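Putative alpha-N-acetylgalactosaminidase (Bacillus halodurans C-125, PDB 3CC1) probably removes terminal alpha-linked N-acetylgalactosamine from glycoconjugates as a glycoside hydrolase with a barrel and a C-terminal beta sandwich. Local coordinates at residues A[25-30]-A[281-286]; A[36-41]-A[48-53]; A[121-126]-A[138-143]; A[366-371]-A[389-394]. One frame throughout, in Å; residues are numbered along the deposited sequence. Where two conformers were deposited one is given.

Interaction 1. Residues A[25-30]-A[281-286]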
loop_
_atom_site.group_PDB
_atom_site.type_symbol
_atom_site.label_atom_id
_atom_site.label_comp_id
_atom_site.label_asym_id
_atom_site.label_seq_id
_atom_site.Cartn_x
_atom_site.Cartn_y
_atom_site.Cartn_z
ATOM N N SER A 25 27.164 -24.377 8.010
ATOM C CA SER A 25 28.394 -25.013 8.516
ATOM C C SER A 25 28.206 -26.014 9.669
ATOM O O SER A 25 29.190 -26.374 10.347
ATOM C CB SER A 25 29.370 -23.911 8.986
ATOM O OG SER A 25 28.987 -23.440 10.272
ATOM N N VAL A 26 26.991 -26.512 9.886
ATOM C CA VAL A 26 26.752 -27.416 11.034
ATOM C C VAL A 26 27.650 -28.661 10.968
ATOM O O VAL A 26 27.968 -29.220 9.874
ATOM C CB VAL A 26 25.241 -27.841 11.179
ATOM C CG1 VAL A 26 24.841 -28.871 10.114
ATOM C CG2 VAL A 26 24.951 -28.358 12.566
ATOM N N THR A 27 28.070 -29.110 12.142
ATOM C CA THR A 27 28.840 -30.352 12.240
ATOM C C THR A 27 27.990 -31.483 12.744
ATOM O O THR A 27 26.909 -31.300 13.323
ATOM C CB THR A 27 30.014 -30.207 13.207
ATOM O OG1 THR A 27 29.497 -30.134 14.529
ATOM C CG2 THR A 27 30.878 -29.002 12.897
ATOM N N GLU A 28 28.508 -32.686 12.563
ATOM C CA GLU A 28 27.812 -33.907 12.967
ATOM C C GLU A 28 27.558 -33.956 14.487
ATOM O O GLU A 28 26.511 -34.384 14.945
ATOM C CB GLU A 28 28.685 -35.072 12.517
ATOM C CG GLU A 28 28.530 -36.364 13.131
ATOM C CD GLU A 28 29.576 -37.336 12.534
ATOM O OE1 GLU A 28 29.704 -37.374 11.296
ATOM O OE2 GLU A 28 30.304 -38.013 13.307
ATOM N N GLU A 29 28.529 -33.497 15.261
ATOM C CA GLU A 29 28.383 -33.414 16.715
ATOM C C GLU A 29 27.264 -32.452 17.116
ATOM O O GLU A 29 26.488 -32.744 18.042
ATOM C CB GLU A 29 29.701 -33.003 17.363
ATOM C CG GLU A 29 29.666 -32.892 18.893
ATOM C CD GLU A 29 29.126 -31.546 19.373
ATOM O OE1 GLU A 29 29.333 -30.517 18.660
ATOM O OE2 GLU A 29 28.530 -31.513 20.483
ATOM N N GLU A 30 27.144 -31.339 16.387
ATOM C CA GLU A 30 26.096 -30.357 16.644
ATOM C C GLU A 30 24.735 -30.944 16.289
ATOM O O GLU A 30 23.768 -30.792 17.052
ATOM C CB GLU A 30 26.356 -29.027 15.934
ATOM C CG GLU A 30 27.483 -28.255 16.561
ATOM C CD GLU A 30 28.158 -27.257 15.625
ATOM O OE1 GLU A 30 27.913 -27.288 14.414
ATOM O OE2 GLU A 30 28.951 -26.422 16.123
ATOM N N GLY A 281 22.606 -17.574 15.732
ATOM C CA GLY A 281 23.641 -16.734 15.172
ATOM C C GLY A 281 25.051 -17.124 15.560
ATOM O O GLY A 281 25.958 -16.300 15.507
ATOM N N ILE A 282 25.241 -18.387 15.951
ATOM C CA ILE A 282 26.542 -18.855 16.465
ATOM C C ILE A 282 27.589 -18.805 15.350
ATOM O O ILE A 282 28.670 -18.258 15.536
ATOM C CB ILE A 282 26.436 -20.240 17.136
ATOM C CG1 ILE A 282 25.452 -20.161 18.304
ATOM C CG2 ILE A 282 27.800 -20.738 17.665
ATOM C CD1 ILE A 282 25.115 -21.481 18.934
ATOM N N ARG A 283 27.245 -19.343 14.181
ATOM C CA ARG A 283 28.054 -19.185 12.984
ATOM C C ARG A 283 27.063 -18.880 11.880
ATOM O O ARG A 283 26.452 -19.763 11.346
ATOM C CB ARG A 283 28.876 -20.442 12.666
ATOM C CG ARG A 283 29.895 -20.826 13.767
ATOM C CD ARG A 283 30.861 -21.928 13.352
ATOM N NE ARG A 283 30.180 -23.123 12.830
ATOM C CZ ARG A 283 29.741 -24.140 13.556
ATOM N NH1 ARG A 283 29.878 -24.128 14.865
ATOM N NH2 ARG A 283 29.169 -25.187 12.960
ATOM N N SER A 284 26.862 -17.593 11.622
ATOM C CA SER A 284 25.732 -17.071 10.833
ATOM C C SER A 284 26.068 -15.679 10.290
ATOM O O SER A 284 26.507 -14.774 11.028
ATOM C CB SER A 284 24.481 -16.973 11.693
ATOM O OG SER A 284 23.355 -16.628 10.920
ATOM N N VAL A 285 25.810 -15.486 9.011
ATOM C CA VAL A 285 26.144 -14.225 8.355
ATOM C C VAL A 285 24.941 -13.527 7.649
ATOM O O VAL A 285 25.123 -12.477 7.036
ATOM C CB VAL A 285 27.312 -14.407 7.339
ATOM C CG1 VAL A 285 28.604 -14.799 8.095
ATOM C CG2 VAL A 285 26.968 -15.446 6.256
ATOM N N ASP A 286 23.753 -14.130 7.702
ATOM C CA ASP A 286 22.588 -13.587 7.005
ATOM C C ASP A 286 21.545 -12.992 7.929
ATOM O O ASP A 286 20.495 -12.517 7.472
ATOM C CB ASP A 286 21.902 -14.658 6.144
ATOM C CG ASP A 286 21.323 -15.790 6.964
ATOM O OD1 ASP A 286 22.061 -16.258 7.859
ATOM O OD2 ASP A 286 20.162 -16.218 6.702
#
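Arg283 sets out with CG beside its own backbone N (chi1 -62°) and bends about its CG-CD bond (chi3 -52°), which swings its guanidinium across to Ser25 and Glu30. There it meets the Glu30 carboxylate end-on, in a two-pronged salt bridge: NH1 of Arg283 donates to OE2 of Glu30 at 2.8 Å, and NH2 to OE1 of Glu30, also at 2.8 Å. Both bonds run almost straight into syn lone pairs, and the two flat groups lie only 14° from coplanar. A second edge of the same guanidinium takes Ser25 side-on: NE of Arg283 gives its hydrogen to OG of Ser25 at 2.8 Å, while NH2 of Arg283 reaches O of Ser25 at 2.9 Å, coming from above the carbonyl plane. Four bonds, that to O of Ser25 the most bent, hold the guanidinium against turning. Thr27 N reaches OE1 of Glu30 at 2.9 Å from its anti side, tilted out of the carboxylate plane. N of Glu30 in turn bonds to OG1 of Thr27 at 3.2 Å, completing a capping box. A methionine in place of Arg283 would probably leave the Glu30 carboxylate without its countercharge and the loop without its polar grip on Ser25. Tyr22 of helix 19-22 packs against both Glu30 and Arg283, so the contact ties the start of helix 28-41 to that helix and the loop between strands 279-280 and 292-293.

Interaction 2. Residues A[36-41]-A[48-53]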
loop_
_atom_site.group_PDB
_atom_site.type_symbol
_atom_site.label_atom_id
_atom_site.label_comp_id
_atom_site.label_asym_id
_atom_site.label_seq_id
_atom_site.Cartn_x
_atom_site.Cartn_y
_atom_site.Cartn_z
ATOM N N GLU A 36 19.712 -35.409 20.300
ATOM C CA GLU A 36 19.626 -35.990 21.646
ATOM C C GLU A 36 18.741 -35.153 22.538
ATOM O O GLU A 36 17.934 -35.670 23.287
ATOM C CB GLU A 36 21.003 -36.182 22.277
ATOM C CG GLU A 36 21.748 -37.354 21.651
ATOM C CD GLU A 36 23.262 -37.370 21.948
ATOM O OE1 GLU A 36 23.737 -36.492 22.709
ATOM O OE2 GLU A 36 23.975 -38.244 21.396
ATOM N N TYR A 37 18.859 -33.840 22.431
ATOM C CA TYR A 37 18.012 -32.971 23.233
ATOM C C TYR A 37 16.571 -33.200 22.835
ATOM O O TYR A 37 15.716 -33.383 23.679
ATOM C CB TYR A 37 18.386 -31.515 23.060
ATOM C CG TYR A 37 17.596 -30.560 23.926
ATOM C CD1 TYR A 37 16.336 -30.122 23.544
ATOM C CD2 TYR A 37 18.138 -30.037 25.078
ATOM C CE1 TYR A 37 15.625 -29.250 24.316
ATOM C CE2 TYR A 37 17.420 -29.156 25.875
ATOM C CZ TYR A 37 16.188 -28.757 25.483
ATOM O OH TYR A 37 15.507 -27.854 26.227
HETATM N N MSE A 38 16.312 -33.217 21.548
HETATM C CA MSE A 38 14.952 -33.375 21.073
HETATM C C MSE A 38 14.361 -34.698 21.566
HETATM O O MSE A 38 13.201 -34.783 21.952
HETATM C CB MSE A 38 14.902 -33.342 19.568
HETATM C CG MSE A 38 13.482 -33.465 19.023
HETATM SE SE MSE A 38 13.429 -33.291 17.071
HETATM C CE MSE A 38 13.902 -31.479 17.008
ATOM N N ALA A 39 15.194 -35.725 21.561
ATOM C CA ALA A 39 14.762 -37.050 21.935
ATOM C C ALA A 39 14.403 -37.034 23.414
ATOM O O ALA A 39 13.460 -37.676 23.850
ATOM C CB ALA A 39 15.898 -38.069 21.689
ATOM N N ASN A 40 15.177 -36.290 24.184
ATOM C CA ASN A 40 15.032 -36.310 25.635
ATOM C C ASN A 40 13.906 -35.412 26.137
ATOM O O ASN A 40 13.304 -35.706 27.142
ATOM C CB ASN A 40 16.340 -35.908 26.304
ATOM C CG ASN A 40 17.397 -37.021 26.244
ATOM O OD1 ASN A 40 17.071 -38.211 26.316
ATOM N ND2 ASN A 40 18.668 -36.638 26.158
ATOM N N HIS A 41 13.635 -34.298 25.463
ATOM C CA HIS A 41 12.699 -33.305 26.012
ATOM C C HIS A 41 11.477 -33.011 25.143
ATOM O O HIS A 41 10.482 -32.476 25.646
ATOM C CB HIS A 41 13.412 -31.954 26.233
ATOM C CG HIS A 41 14.560 -32.022 27.169
ATOM N ND1 HIS A 41 15.872 -32.003 26.733
ATOM C CD2 HIS A 41 14.612 -32.149 28.511
ATOM C CE1 HIS A 41 16.678 -32.111 27.775
ATOM N NE2 HIS A 41 15.939 -32.206 28.864
ATOM N N GLU A 48 10.029 -34.049 15.738
ATOM C CA GLU A 48 10.563 -35.255 15.159
ATOM C C GLU A 48 11.683 -35.146 14.135
ATOM O O GLU A 48 12.455 -36.078 13.985
ATOM C CB GLU A 48 9.413 -36.113 14.660
ATOM C CG GLU A 48 8.785 -35.703 13.447
ATOM C CD GLU A 48 7.951 -36.849 12.873
ATOM O OE1 GLU A 48 8.339 -38.010 13.139
ATOM O OE2 GLU A 48 6.922 -36.605 12.164
ATOM N N TYR A 49 11.760 -34.029 13.427
ATOM C CA TYR A 49 12.703 -33.895 12.339
ATOM C C TYR A 49 13.977 -33.180 12.789
ATOM O O TYR A 49 13.932 -32.203 13.527
ATOM C CB TYR A 49 12.086 -33.126 11.183
ATOM C CG TYR A 49 11.086 -33.905 10.406
ATOM C CD1 TYR A 49 11.499 -34.851 9.478
ATOM C CD2 TYR A 49 9.721 -33.756 10.642
ATOM C CE1 TYR A 49 10.577 -35.620 8.784
ATOM C CE2 TYR A 49 8.795 -34.499 9.946
ATOM C CZ TYR A 49 9.225 -35.424 9.016
ATOM O OH TYR A 49 8.316 -36.167 8.296
ATOM N N ILE A 50 15.105 -33.712 12.338
ATOM C CA ILE A 50 16.438 -33.123 12.541
ATOM C C ILE A 50 16.956 -32.838 11.132
ATOM O O ILE A 50 17.187 -33.770 10.335
ATOM C CB ILE A 50 17.358 -34.080 13.341
ATOM C CG1 ILE A 50 16.825 -34.264 14.798
ATOM C CG2 ILE A 50 18.849 -33.615 13.302
ATOM C CD1 ILE A 50 16.987 -33.010 15.701
ATOM N N VAL A 51 17.085 -31.553 10.807
ATOM C CA VAL A 51 17.285 -31.146 9.398
ATOM C C VAL A 51 18.551 -30.344 9.220
ATOM O O VAL A 51 18.757 -29.331 9.896
ATOM C CB VAL A 51 16.084 -30.320 8.837
ATOM C CG1 VAL A 51 16.267 -29.990 7.320
ATOM C CG2 VAL A 51 14.737 -31.053 9.088
ATOM N N VAL A 52 19.376 -30.817 8.283
ATOM C CA VAL A 52 20.628 -30.179 7.949
ATOM C C VAL A 52 20.354 -29.283 6.754
ATOM O O VAL A 52 19.878 -29.712 5.712
ATOM C CB VAL A 52 21.764 -31.213 7.650
ATOM C CG1 VAL A 52 22.998 -30.511 7.054
ATOM C CG2 VAL A 52 22.145 -32.018 8.897
ATOM N N ASP A 53 20.596 -28.003 6.930
ATOM C CA ASP A 53 20.355 -27.065 5.848
ATOM C C ASP A 53 21.472 -27.129 4.761
ATOM O O ASP A 53 22.372 -27.997 4.773
ATOM C CB ASP A 53 20.075 -25.638 6.394
ATOM C CG ASP A 53 18.992 -24.894 5.567
ATOM O OD1 ASP A 53 19.263 -24.495 4.431
ATOM O OD2 ASP A 53 17.848 -24.792 6.017
#
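Met38, a selenomethionine, points its CB from helix 28-41 toward Ile50 of strand 49-52. From CB the chain runs out extended: CG stands anti to the backbone N (chi1 -178°), and SE continues the line away from the helix. SE is the first atom to meet the other segment, lying 3.7 Å from N of Glu48 and at the same distance from O of Tyr49, so the selenium rests on the backbone at Glu48 and Tyr49. About the CG-SE bond the chain bends (chi3 -68°), and this last turn brings CE to 3.6 Å from O of Tyr49 and 3.7 Å from CD1 of Ile50. This CE to CD1 touch is the apolar part of the contact: Ile50 points its CB toward the helix, and the two side chains meet tip to tip, with CD1 of Ile50 also 3.8 Å from SE of Met38. Tyr49 points its CB the other way, and contributes backbone here. Glu48 and Tyr49 are paired through their backbones with Met14 of strand 14-17, Tyr49 also with Trp16, and Glu48 with Lys109 of strand 109-115. Trp16 touches both Met38 and Ile50, while Val31 and Ala35 of helix 28-41 pack on Ile50. An outer helix laid by apolar side chains against the next parallel strand is the alpha-to-beta packing of a TIM barrel, the fold of the alpha-galactosidase catalytic domain.

Interaction 3. Residues A[121-126]-A[138-143]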
loop_
_atom_site.group_PDB
_atom_site.type_symbol
_atom_site.label_atom_id
_atom_site.label_comp_id
_atom_site.label_asym_id
_atom_site.label_seq_id
_atom_site.Cartn_x
_atom_site.Cartn_y
_atom_site.Cartn_z
ATOM N N GLN A 121 30.094 -27.875 -10.901
ATOM C CA GLN A 121 31.287 -28.705 -10.834
ATOM C C GLN A 121 31.117 -30.010 -11.643
ATOM O O GLN A 121 32.068 -30.477 -12.283
ATOM C CB GLN A 121 31.590 -29.006 -9.384
ATOM C CG GLN A 121 32.898 -29.751 -9.178
ATOM C CD GLN A 121 33.232 -29.865 -7.677
ATOM O OE1 GLN A 121 33.346 -28.868 -6.989
ATOM N NE2 GLN A 121 33.391 -31.081 -7.195
ATOM N N ALA A 122 29.899 -30.563 -11.627
ATOM C CA ALA A 122 29.552 -31.711 -12.458
ATOM C C ALA A 122 29.574 -31.322 -13.929
ATOM O O ALA A 122 30.007 -32.080 -14.780
ATOM C CB ALA A 122 28.181 -32.285 -12.053
ATOM N N VAL A 123 29.132 -30.124 -14.232
ATOM C CA VAL A 123 29.076 -29.682 -15.631
ATOM C C VAL A 123 30.514 -29.515 -16.123
ATOM O O VAL A 123 30.884 -29.992 -17.187
ATOM C CB VAL A 123 28.189 -28.426 -15.802
ATOM C CG1 VAL A 123 28.328 -27.876 -17.205
ATOM C CG2 VAL A 123 26.705 -28.751 -15.465
ATOM N N TYR A 124 31.348 -28.878 -15.293
ATOM C CA TYR A 124 32.782 -28.714 -15.592
ATOM C C TYR A 124 33.437 -30.050 -15.880
ATOM O O TYR A 124 34.142 -30.202 -16.858
ATOM C CB TYR A 124 33.504 -28.070 -14.408
ATOM C CG TYR A 124 35.028 -28.115 -14.452
ATOM C CD1 TYR A 124 35.749 -27.438 -15.426
ATOM C CD2 TYR A 124 35.742 -28.794 -13.472
ATOM C CE1 TYR A 124 37.142 -27.472 -15.431
ATOM C CE2 TYR A 124 37.110 -28.840 -13.477
ATOM C CZ TYR A 124 37.805 -28.175 -14.445
ATOM O OH TYR A 124 39.183 -28.242 -14.412
ATOM N N GLU A 125 33.170 -31.019 -15.019
ATOM C CA GLU A 125 33.859 -32.303 -15.071
ATOM C C GLU A 125 33.190 -33.193 -16.103
ATOM O O GLU A 125 33.689 -34.243 -16.444
ATOM C CB GLU A 125 33.828 -33.002 -13.710
ATOM C CG GLU A 125 34.724 -32.353 -12.623
ATOM C CD GLU A 125 34.718 -33.110 -11.269
ATOM O OE1 GLU A 125 34.336 -34.299 -11.260
ATOM O OE2 GLU A 125 35.065 -32.527 -10.198
ATOM N N ASN A 126 32.046 -32.757 -16.592
ATOM C CA ASN A 126 31.209 -33.541 -17.478
ATOM C C ASN A 126 30.873 -34.910 -16.903
ATOM O O ASN A 126 30.951 -35.931 -17.577
ATOM C CB ASN A 126 31.843 -33.688 -18.858
ATOM C CG ASN A 126 30.816 -34.070 -19.919
ATOM O OD1 ASN A 126 29.646 -33.723 -19.825
ATOM N ND2 ASN A 126 31.259 -34.793 -20.923
ATOM N N GLU A 138 25.203 -32.515 -20.994
ATOM C CA GLU A 138 24.128 -32.797 -21.940
ATOM C C GLU A 138 22.746 -32.565 -21.358
ATOM O O GLU A 138 21.765 -32.580 -22.087
ATOM C CB GLU A 138 24.238 -34.225 -22.453
ATOM C CG GLU A 138 25.492 -34.421 -23.255
ATOM C CD GLU A 138 25.716 -35.870 -23.711
ATOM O OE1 GLU A 138 25.660 -36.810 -22.902
ATOM O OE2 GLU A 138 25.968 -36.052 -24.910
ATOM N N ILE A 139 22.686 -32.362 -20.046
ATOM C CA ILE A 139 21.419 -32.180 -19.362
ATOM C C ILE A 139 21.313 -30.834 -18.650
ATOM O O ILE A 139 20.223 -30.457 -18.278
ATOM C CB ILE A 139 21.062 -33.355 -18.393
ATOM C CG1 ILE A 139 21.990 -33.398 -17.164
ATOM C CG2 ILE A 139 21.054 -34.689 -19.147
ATOM C CD1 ILE A 139 21.370 -34.178 -15.886
ATOM N N ALA A 140 22.419 -30.111 -18.473
ATOM C CA ALA A 140 22.408 -28.848 -17.741
ATOM C C ALA A 140 21.843 -27.732 -18.596
ATOM O O ALA A 140 21.909 -27.726 -19.827
ATOM C CB ALA A 140 23.819 -28.454 -17.212
ATOM N N HIS A 141 21.224 -26.805 -17.915
ATOM C CA HIS A 141 20.708 -25.608 -18.523
ATOM C C HIS A 141 21.526 -24.467 -17.930
ATOM O O HIS A 141 21.179 -23.943 -16.898
ATOM C CB HIS A 141 19.250 -25.483 -18.129
ATOM C CG HIS A 141 18.474 -24.567 -19.007
ATOM N ND1 HIS A 141 17.199 -24.144 -18.693
ATOM C CD2 HIS A 141 18.802 -23.971 -20.183
ATOM C CE1 HIS A 141 16.775 -23.319 -19.641
ATOM N NE2 HIS A 141 17.729 -23.195 -20.555
ATOM N N THR A 142 22.650 -24.133 -18.567
ATOM C CA THR A 142 23.631 -23.257 -17.939
ATOM C C THR A 142 23.182 -21.788 -17.860
ATOM O O THR A 142 23.777 -20.986 -17.156
ATOM C CB THR A 142 25.016 -23.384 -18.604
ATOM O OG1 THR A 142 24.882 -23.075 -19.975
ATOM C CG2 THR A 142 25.567 -24.795 -18.447
ATOM N N ASN A 143 22.099 -21.460 -18.552
ATOM C CA ASN A 143 21.526 -20.118 -18.464
ATOM C C ASN A 143 20.524 -20.024 -17.317
ATOM O O ASN A 143 19.944 -18.971 -17.083
ATOM C CB ASN A 143 20.863 -19.696 -19.785
ATOM C CG ASN A 143 19.572 -20.442 -20.076
ATOM O OD1 ASN A 143 19.214 -21.415 -19.399
ATOM N ND2 ASN A 143 18.869 -19.998 -21.112
#
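Val123 overlaps Ala140 through one methyl branch: its CG2 lies 3.4 Å from CB of Ala140, tighter than usual for two carbons in van der Waals contact. CG1 takes the second partner. With CG1 anti to the backbone N (chi1 171°), the valine spreads its two methyls across the facing segment, so that CG1 comes within 4.3 Å of CG2 of Thr142 in a looser touch. One valine from the helix thus spans two residues that both point their CB atoms toward it, two places apart along the chain. The contact is entirely apolar, small, and close to the surface. Polar bonds beside it secure the chain: Arg137 reaches the carbonyl oxygens of Val123 and Tyr124, and OD1 of Asn126 accepts a bond from N of Arg137 and pairs with OG1 of Thr135. Asn126, with its positive phi, closes helix 120-125 in a Schellman motif. Ile118 touches Val123 and Ala140, and Tyr153 touches Val123 and Thr142, so the two methyl contacts sit over side chains from the neighbouring strands 118-119 and 152-155. This is plain packing of a short helix on a small three-stranded antiparallel sheet, against the weakly paired edge strand 140-141 and the residue that follows it, at the periphery of the chain.

Interaction 4. Residues A[366-371]-A[389-394]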
loop_
_atom_site.group_PDB
_atom_site.type_symbol
_atom_site.label_atom_id
_atom_site.label_comp_id
_atom_site.label_asym_id
_atom_site.label_seq_id
_atom_site.Cartn_x
_atom_site.Cartn_y
_atom_site.Cartn_z
ATOM N N GLY A 366 -15.245 -30.034 19.978
ATOM C CA GLY A 366 -16.304 -29.062 20.274
ATOM C C GLY A 366 -15.801 -27.649 20.544
ATOM O O GLY A 366 -16.579 -26.740 20.755
ATOM N N GLU A 367 -14.487 -27.459 20.526
ATOM C CA GLU A 367 -13.900 -26.168 20.833
ATOM C C GLU A 367 -13.456 -25.391 19.587
ATOM O O GLU A 367 -13.297 -25.929 18.509
ATOM C CB GLU A 367 -12.723 -26.325 21.818
ATOM C CG GLU A 367 -11.346 -26.610 21.204
ATOM C CD GLU A 367 -11.056 -28.083 20.934
ATOM O OE1 GLU A 367 -12.019 -28.859 20.746
ATOM O OE2 GLU A 367 -9.848 -28.456 20.865
ATOM N N ALA A 368 -13.317 -24.092 19.780
ATOM C CA ALA A 368 -12.740 -23.217 18.783
ATOM C C ALA A 368 -11.582 -22.424 19.400
ATOM O O ALA A 368 -11.339 -22.464 20.610
ATOM C CB ALA A 368 -13.800 -22.310 18.205
ATOM N N TYR A 369 -10.831 -21.783 18.513
ATOM C CA TYR A 369 -9.649 -21.008 18.871
ATOM C C TYR A 369 -9.691 -19.693 18.144
ATOM O O TYR A 369 -10.077 -19.644 16.965
ATOM C CB TYR A 369 -8.367 -21.758 18.480
ATOM C CG TYR A 369 -8.272 -23.088 19.145
ATOM C CD1 TYR A 369 -7.834 -23.183 20.457
ATOM C CD2 TYR A 369 -8.637 -24.237 18.489
ATOM C CE1 TYR A 369 -7.761 -24.346 21.073
ATOM C CE2 TYR A 369 -8.549 -25.444 19.111
ATOM C CZ TYR A 369 -8.117 -25.483 20.412
ATOM O OH TYR A 369 -8.039 -26.673 21.098
ATOM N N VAL A 370 -9.344 -18.629 18.874
ATOM C CA VAL A 370 -9.211 -17.312 18.308
ATOM C C VAL A 370 -7.872 -16.704 18.724
ATOM O O VAL A 370 -7.520 -16.672 19.895
ATOM C CB VAL A 370 -10.412 -16.374 18.712
ATOM C CG1 VAL A 370 -10.164 -14.944 18.267
ATOM C CG2 VAL A 370 -11.749 -16.909 18.136
ATOM N N ALA A 371 -7.128 -16.229 17.734
ATOM C CA ALA A 371 -5.886 -15.517 17.960
ATOM C C ALA A 371 -6.118 -14.020 17.681
ATOM O O ALA A 371 -6.519 -13.627 16.567
ATOM C CB ALA A 371 -4.754 -16.096 17.062
ATOM N N VAL A 389 -17.080 -16.096 14.369
ATOM C CA VAL A 389 -16.497 -17.439 14.310
ATOM C C VAL A 389 -17.537 -18.552 14.264
ATOM O O VAL A 389 -17.207 -19.717 14.378
ATOM C CB VAL A 389 -15.431 -17.661 15.396
ATOM C CG1 VAL A 389 -14.249 -16.609 15.190
ATOM C CG2 VAL A 389 -16.029 -17.604 16.806
ATOM N N GLY A 390 -18.795 -18.190 14.034
ATOM C CA GLY A 390 -19.832 -19.178 13.734
ATOM C C GLY A 390 -20.571 -19.715 14.943
ATOM O O GLY A 390 -21.305 -20.692 14.826
ATOM N N ILE A 391 -20.426 -19.052 16.096
ATOM C CA ILE A 391 -21.016 -19.562 17.359
ATOM C C ILE A 391 -22.169 -18.675 17.789
ATOM O O ILE A 391 -22.091 -17.462 17.729
ATOM C CB ILE A 391 -19.912 -19.667 18.462
ATOM C CG1 ILE A 391 -18.808 -20.628 17.997
ATOM C CG2 ILE A 391 -20.445 -20.084 19.824
ATOM C CD1 ILE A 391 -17.564 -20.699 18.912
HETATM N N MSE A 392 -23.260 -19.318 18.195
HETATM C CA MSE A 392 -24.489 -18.640 18.571
HETATM C C MSE A 392 -24.954 -19.092 19.942
HETATM O O MSE A 392 -26.107 -18.963 20.257
HETATM C CB MSE A 392 -25.593 -18.923 17.558
HETATM C CG MSE A 392 -25.272 -18.374 16.177
HETATM SE SE MSE A 392 -26.401 -19.043 14.797
HETATM C CE MSE A 392 -25.489 -20.701 14.579
ATOM N N GLU A 393 -24.046 -19.627 20.735
ATOM C CA GLU A 393 -24.321 -20.033 22.109
ATOM C C GLU A 393 -23.224 -19.433 22.987
ATOM O O GLU A 393 -22.158 -19.122 22.493
ATOM C CB GLU A 393 -24.287 -21.552 22.229
ATOM C CG GLU A 393 -25.491 -22.263 21.533
ATOM N N THR A 394 -23.479 -19.327 24.284
ATOM C CA THR A 394 -22.487 -18.839 25.228
ATOM C C THR A 394 -21.315 -19.801 25.327
ATOM O O THR A 394 -21.475 -21.016 25.203
ATOM C CB THR A 394 -23.111 -18.595 26.601
ATOM O OG1 THR A 394 -24.085 -17.573 26.450
ATOM C CG2 THR A 394 -22.077 -18.121 27.641
#
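Val389 meets Val370 of the strand: its CG1, placed beside the backbone N (chi1 -61°), lies 3.9 Å from CG2 of Val370. The two valines cross at a slant, each offering a single methyl. Gly390 follows at backbone angles (phi 91°, psi 14°) where a CB would be pressed against the carbonyl O of Val389, so the turn needs a residue without a side chain. It carries the loop on to Ile391, which points its CB back toward the strand. Only the far end of the isoleucine reaches the strand, CD1 of Ile391 standing 4.2 Å from CB of Ala368. Beyond it the loop leaves the strand, and Met392, a selenomethionine, packs on Asn5 of a neighbouring subunit. Ala368 and Val370 thus present one face of their strand to the loop. Tyr369, between them, points the other way, and its OH donates to OE2 of Glu367 at 2.6 Å; both these residues line the pocket that binds the hexaoxaicosane-diol. Phe384 of strand 380-384 packs on Val370 and Val389, and Leu429 of strand 424-431 on Val370 and Ile391. The loop between strands 380-384 and 395-399 therefore lies over strand 368-374, which pairs with 356-362 and 424-431 in the antiparallel sheet of the C-terminal beta sandwich.

In the fold
Interactions 1 and 2 share helix 28-41, and their centres are 15 Å apart; they touch where CG1 of Val26 lies 3.9 Å from CG1 of Val52. One fixes the helix start to a distant loop, the other lays its later part on barrel strand 49-52. Interaction 1 closes a long-range loop within the catalytic region, with interactions 2 and 3 inside it in that order. Interaction 3 sits on a peripheral three-stranded sheet, its centre 30 Å from that of interaction 1, and both touch the second subunit. Interaction 4 comes last, in the C-terminal sandwich, its centre 57 Å from that of interaction 3. Interactions 2, 3 and 4 each hold together parts close in sequence.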